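Local structure of NADH-dependent FAD reductase (Streptomyces globisporus, 4R82) at residues 95-100 against 107-112; 114-119 against 123-128. The protein reduces FAD with NADH and supplies the freely diffusing FADH2 used by a halogenase and a monooxygenase in the biosynthesis of the enediyne antibiotic C-1027. All coordinates share one frame; numbering follows the deposited sequence.

Contact 1 (95-100 against 107-112); sequences ARHFAD and VDQFDT. With FAD (flavin-adenine dinucleotide), chain K.
His97, in the last turn of helix 92-97 of this flavin reductase-like fold, and the following Phe98 meet a type I beta turn running from Asp108 to Asp111. NE2 of His97 donates to the backbone O of Gln109 at 2.7 Å and 161°, the oxygen lying in the imidazole plane and the nitrogen in the carbonyl plane. With CG anti to the backbone N (chi1 177°), the imidazole extends across to the turn, and CB of Thr112 sits over one face of the ring, toward its rim, in a CH-pi contact 4.2 Å from the centroid. Next to the His97-Gln109 bond, NE2 of Gln109 comes to 3.5 Å from CD1 of Phe98. The same NE2 donates to a water that donates to the carbonyls of His97 and Asp100, while OE1 accepts from Gly46 N, so both ends of the amide are held. Phe98 CZ reaches Phe110 CE1 at 3.7 Å, the rings oblique with planes 49° apart. Phe98 and Ala99 belong to the FAD pocket, and O3' of the ribityl chain donates to Ala99 O at 2.6 Å. An Asx turn forms as Phe110 N donates to Asp108 OD1 at 3.0 Å, from above the carboxylate plane.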
# COMPACT_ATOMS: atom_id res chain seq x y z
N ALA A 95 17.02 -3.82 2.68
CA ALA A 95 16.11 -2.69 2.74
C ALA A 95 16.87 -1.41 3.06
O ALA A 95 16.65 -0.37 2.44
CB ALA A 95 15.00 -2.92 3.75
N ARG A 96 17.76 -1.49 4.04
CA ARG A 96 18.56 -0.33 4.41
C ARG A 96 19.50 0.10 3.29
O ARG A 96 19.66 1.29 3.01
CB ARG A 96 19.32 -0.59 5.70
CG ARG A 96 18.41 -0.71 6.90
CD ARG A 96 19.21 -0.84 8.19
NE ARG A 96 18.32 -1.11 9.32
CZ ARG A 96 17.66 -0.17 9.99
NH1 ARG A 96 16.87 -0.50 11.00
NH2 ARG A 96 17.79 1.10 9.63
N HIS A 97 20.09 -0.89 2.62
CA HIS A 97 21.08 -0.61 1.59
C HIS A 97 20.47 0.17 0.42
O HIS A 97 21.06 1.15 -0.07
CB HIS A 97 21.68 -1.90 1.07
CG HIS A 97 22.66 -1.70 -0.04
ND1 HIS A 97 23.87 -1.07 0.15
CD2 HIS A 97 22.60 -2.02 -1.35
CE1 HIS A 97 24.52 -1.02 -1.00
NE2 HIS A 97 23.77 -1.59 -1.93
N PHE A 98 19.29 -0.26 -0.02
CA PHE A 98 18.64 0.38 -1.15
C PHE A 98 17.85 1.63 -0.78
O PHE A 98 17.24 2.27 -1.63
CB PHE A 98 17.78 -0.63 -1.92
CG PHE A 98 18.61 -1.60 -2.72
CD1 PHE A 98 19.23 -1.19 -3.90
CD2 PHE A 98 18.78 -2.91 -2.29
CE1 PHE A 98 20.00 -2.08 -4.64
CE2 PHE A 98 19.56 -3.81 -3.02
CZ PHE A 98 20.17 -3.39 -4.19
N ALA A 99 17.88 1.99 0.51
CA ALA A 99 17.33 3.27 0.96
C ALA A 99 18.43 4.31 1.16
O ALA A 99 18.13 5.49 1.43
CB ALA A 99 16.55 3.08 2.24
N ASP A 100 19.69 3.89 1.07
CA ASP A 100 20.82 4.78 1.28
C ASP A 100 20.92 5.74 0.11
O ASP A 100 20.89 5.33 -1.05
CB ASP A 100 22.12 3.98 1.41
CG ASP A 100 23.30 4.83 1.84
OD1 ASP A 100 23.17 6.08 1.86
OD2 ASP A 100 24.37 4.26 2.14
N VAL A 107 31.43 2.42 -7.55
CA VAL A 107 30.54 1.73 -6.62
C VAL A 107 29.33 1.12 -7.31
O VAL A 107 28.40 1.82 -7.71
CB VAL A 107 30.03 2.68 -5.51
N ASP A 108 29.34 -0.20 -7.45
CA ASP A 108 28.16 -0.92 -7.92
C ASP A 108 27.18 -1.02 -6.75
O ASP A 108 27.52 -1.57 -5.70
CB ASP A 108 28.55 -2.33 -8.40
CG ASP A 108 27.41 -3.06 -9.10
OD1 ASP A 108 26.26 -2.55 -9.08
OD2 ASP A 108 27.66 -4.15 -9.65
N GLN A 109 25.97 -0.49 -6.94
CA GLN A 109 24.95 -0.54 -5.90
C GLN A 109 24.56 -1.99 -5.57
O GLN A 109 24.07 -2.30 -4.48
CB GLN A 109 23.71 0.26 -6.33
CG GLN A 109 22.72 0.59 -5.22
CD GLN A 109 21.43 1.21 -5.74
OE1 GLN A 109 21.10 1.11 -6.93
NE2 GLN A 109 20.67 1.85 -4.84
N PHE A 110 24.81 -2.90 -6.52
CA PHE A 110 24.33 -4.27 -6.41
C PHE A 110 25.40 -5.31 -6.00
O PHE A 110 25.10 -6.51 -5.95
CB PHE A 110 23.70 -4.71 -7.73
CG PHE A 110 22.39 -4.04 -8.03
CD1 PHE A 110 21.20 -4.56 -7.54
CD2 PHE A 110 22.35 -2.88 -8.81
CE1 PHE A 110 19.99 -3.95 -7.82
CE2 PHE A 110 21.13 -2.27 -9.09
CZ PHE A 110 19.96 -2.80 -8.60
N ASP A 111 26.62 -4.88 -5.71
CA ASP A 111 27.66 -5.84 -5.34
C ASP A 111 27.60 -6.31 -3.88
O ASP A 111 28.38 -7.17 -3.46
CB ASP A 111 29.07 -5.34 -5.72
CG ASP A 111 29.38 -3.98 -5.13
OD1 ASP A 111 28.80 -3.62 -4.09
OD2 ASP A 111 30.23 -3.27 -5.72
N THR A 112 26.67 -5.75 -3.12
CA THR A 112 26.45 -6.11 -1.72
C THR A 112 25.41 -7.23 -1.62
O THR A 112 25.42 -8.03 -0.67
CB THR A 112 25.99 -4.87 -0.91
OG1 THR A 112 27.15 -4.14 -0.48
CG2 THR A 112 25.15 -5.25 0.31
N1 FAD K . 10.97 6.50 -1.53
C2 FAD K . 10.00 6.65 -2.43
O2 FAD K . 10.13 7.64 -3.40
N3 FAD K . 8.91 5.90 -2.47
C4 FAD K . 8.74 4.94 -1.55
O4 FAD K . 7.61 4.14 -1.58
C4X FAD K . 9.72 4.74 -0.54
N5 FAD K . 9.54 3.77 0.41
C5X FAD K . 10.52 3.59 1.35
C6 FAD K . 10.34 2.57 2.32
C7 FAD K . 11.32 2.39 3.30
C7M FAD K . 11.15 1.29 4.37
C8 FAD K . 12.47 3.18 3.30
C8M FAD K . 13.53 2.95 4.37
C9 FAD K . 12.65 4.19 2.34
C9A FAD K . 11.67 4.39 1.34
N10 FAD K . 11.84 5.38 0.39
C10 FAD K . 10.86 5.55 -0.55
C1' FAD K . 13.02 6.25 0.36
C2' FAD K . 14.10 5.79 -0.60
O2' FAD K . 14.29 4.39 -0.42
C3' FAD K . 15.41 6.47 -0.24
O3' FAD K . 15.64 6.31 1.14
C4' FAD K . 15.32 7.95 -0.48
O4' FAD K . 14.67 8.16 -1.70
C5' FAD K . 16.72 8.62 -0.44
O5' FAD K . 17.53 8.34 -1.60
P FAD K . 16.96 8.47 -3.13
O1P FAD K . 18.08 8.87 -4.09
O2P FAD K . 15.89 9.54 -3.15
O3P FAD K . 16.40 7.14 -3.55
O HOH W 1 21.71 2.52 -2.26

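Contact 2 (114-119 against 123-128); sequences DWVLGE and APLIAG
Trp115 and Pro124 share one face of a two-stranded antiparallel beta hairpin, in which strands 115-117 and 124-126 pair. Followed outward, the Trp115 side chain starts with CB close to Leu125 O, the acceptor of Val116 N, which Trp115 CA also approaches in a CA-H...O contact at 3.1 Å. A chi1 of 56° sets CG between the backbone N and the carbonyl carbon, which brings the CE3 side of the indole to Pro124. CG and CD2 pass Pro124 CB at increasing closeness, and CE3 meets that carbon obliquely at 3.6 Å. CD1 lies by the backbone O of Phe110 (3.5 Å), and the far benzene end leads away from 123-128.

Val116 and Leu125 form the hydrogen-bonded pair, with Val116 N to Leu125 O at 3.0 Å and Leu125 N to Val116 O at 2.7 Å. Gly118 N donates to Ala123 O at one end, and Ala127 N to Asp114 O at the other, where a water bridges the carbonyls of Asp114 and Ala127. On the face carrying Val116, CG2 touches Leu125 CB at 3.9 Å, while Leu125 CD1 packs on Gly118 CA at 3.6 Å. Strand 124-126 lies against the main sheet with both its faces: on one, Leu125 touches Ala83 of strand 81-86 and His132 and Glu134 of strand 131-143; on the other, Ile126 packs on Val36 of strand 35-39. Pro124 O accepts from Thr38 OG1.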
# COMPACT_ATOMS: atom_id res chain seq x y z
N ASP A 114 22.90 -10.43 -3.41
CA ASP A 114 22.77 -11.45 -4.44
C ASP A 114 21.56 -11.07 -5.30
O ASP A 114 20.53 -10.64 -4.78
CB ASP A 114 22.58 -12.83 -3.82
CG ASP A 114 23.89 -13.48 -3.44
OD1 ASP A 114 24.94 -12.80 -3.51
OD2 ASP A 114 23.88 -14.67 -3.07
N TRP A 115 21.71 -11.18 -6.62
CA TRP A 115 20.61 -10.85 -7.52
C TRP A 115 20.64 -11.75 -8.75
O TRP A 115 21.66 -12.36 -9.06
CB TRP A 115 20.67 -9.37 -7.93
CG TRP A 115 21.96 -8.97 -8.56
CD1 TRP A 115 23.08 -8.53 -7.92
CD2 TRP A 115 22.27 -8.95 -9.96
NE1 TRP A 115 24.07 -8.25 -8.83
CE2 TRP A 115 23.60 -8.50 -10.09
CE3 TRP A 115 21.55 -9.27 -11.11
CZ2 TRP A 115 24.23 -8.36 -11.33
CZ3 TRP A 115 22.18 -9.14 -12.35
CH2 TRP A 115 23.50 -8.69 -12.44
N VAL A 116 19.50 -11.83 -9.43
CA VAL A 116 19.41 -12.55 -10.69
C VAL A 116 18.81 -11.60 -11.72
O VAL A 116 17.98 -10.74 -11.37
CB VAL A 116 18.54 -13.83 -10.57
CG1 VAL A 116 19.14 -14.79 -9.56
CG2 VAL A 116 17.11 -13.49 -10.18
N LEU A 117 19.21 -11.74 -12.97
CA LEU A 117 18.73 -10.86 -14.02
C LEU A 117 17.28 -11.12 -14.39
O LEU A 117 16.90 -12.25 -14.69
CB LEU A 117 19.61 -10.99 -15.26
CG LEU A 117 19.24 -10.10 -16.44
CD1 LEU A 117 19.39 -8.64 -16.09
CD2 LEU A 117 20.12 -10.44 -17.63
N GLY A 118 16.47 -10.06 -14.38
CA GLY A 118 15.10 -10.16 -14.84
C GLY A 118 15.06 -10.23 -16.36
O GLY A 118 15.54 -9.33 -17.05
N GLU A 119 14.49 -11.32 -16.88
CA GLU A 119 14.48 -11.56 -18.32
C GLU A 119 13.63 -10.57 -19.11
O GLU A 119 13.92 -10.30 -20.27
CB GLU A 119 14.02 -12.99 -18.61
CG GLU A 119 15.01 -14.06 -18.15
CD GLU A 119 14.39 -15.45 -18.10
OE1 GLU A 119 13.19 -15.59 -18.43
OE2 GLU A 119 15.11 -16.41 -17.71
N ALA A 123 16.21 -5.86 -15.34
CA ALA A 123 16.53 -5.33 -14.02
C ALA A 123 17.00 -6.43 -13.09
O ALA A 123 16.51 -7.57 -13.16
CB ALA A 123 15.31 -4.64 -13.42
N PRO A 124 17.97 -6.10 -12.22
CA PRO A 124 18.37 -7.07 -11.20
C PRO A 124 17.21 -7.38 -10.26
O PRO A 124 16.53 -6.46 -9.79
CB PRO A 124 19.49 -6.35 -10.45
CG PRO A 124 20.01 -5.33 -11.42
CD PRO A 124 18.79 -4.88 -12.17
N LEU A 125 16.96 -8.66 -9.99
CA LEU A 125 15.89 -9.04 -9.08
C LEU A 125 16.58 -9.52 -7.80
O LEU A 125 17.54 -10.27 -7.87
CB LEU A 125 15.08 -10.19 -9.68
CG LEU A 125 14.54 -9.94 -11.08
CD1 LEU A 125 13.84 -11.17 -11.63
CD2 LEU A 125 13.58 -8.79 -11.03
N ILE A 126 16.11 -9.07 -6.64
CA ILE A 126 16.83 -9.34 -5.40
C ILE A 126 16.63 -10.79 -4.95
O ILE A 126 15.50 -11.24 -4.75
CB ILE A 126 16.41 -8.39 -4.27
CG1 ILE A 126 16.48 -6.93 -4.74
CG2 ILE A 126 17.29 -8.59 -3.04
CD1 ILE A 126 17.82 -6.50 -5.30
N ALA A 127 17.73 -11.53 -4.80
CA ALA A 127 17.65 -12.93 -4.38
C ALA A 127 17.11 -12.99 -2.96
O ALA A 127 17.36 -12.09 -2.16
CB ALA A 127 19.02 -13.60 -4.48
N GLY A 128 16.38 -14.06 -2.64
CA GLY A 128 15.85 -14.22 -1.30
C GLY A 128 14.50 -13.57 -1.08
O GLY A 128 13.93 -13.70 0.01
O HOH W 2 19.99 -11.16 -1.59

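Leaving helix 92-97, the chain runs through residues 101-106, of which 103-106 are not modelled, and contact 1 closes this loop by bringing 107-112 back to the helix end. Val113 leads directly into contact 2, where three residues, 120-122, turn the chain between the hairpin strands. The contacts therefore follow in series, neither nesting nor crossing. They also touch: Phe110 CE1 packs against Pro124 CB at 3.6 Å, and Phe98 CE2 against Ile126 CD1 at 3.9 Å. These apolar side chains join the helix end beside FAD to the hairpin, and both contacts share strand 35-39 of the main sheet.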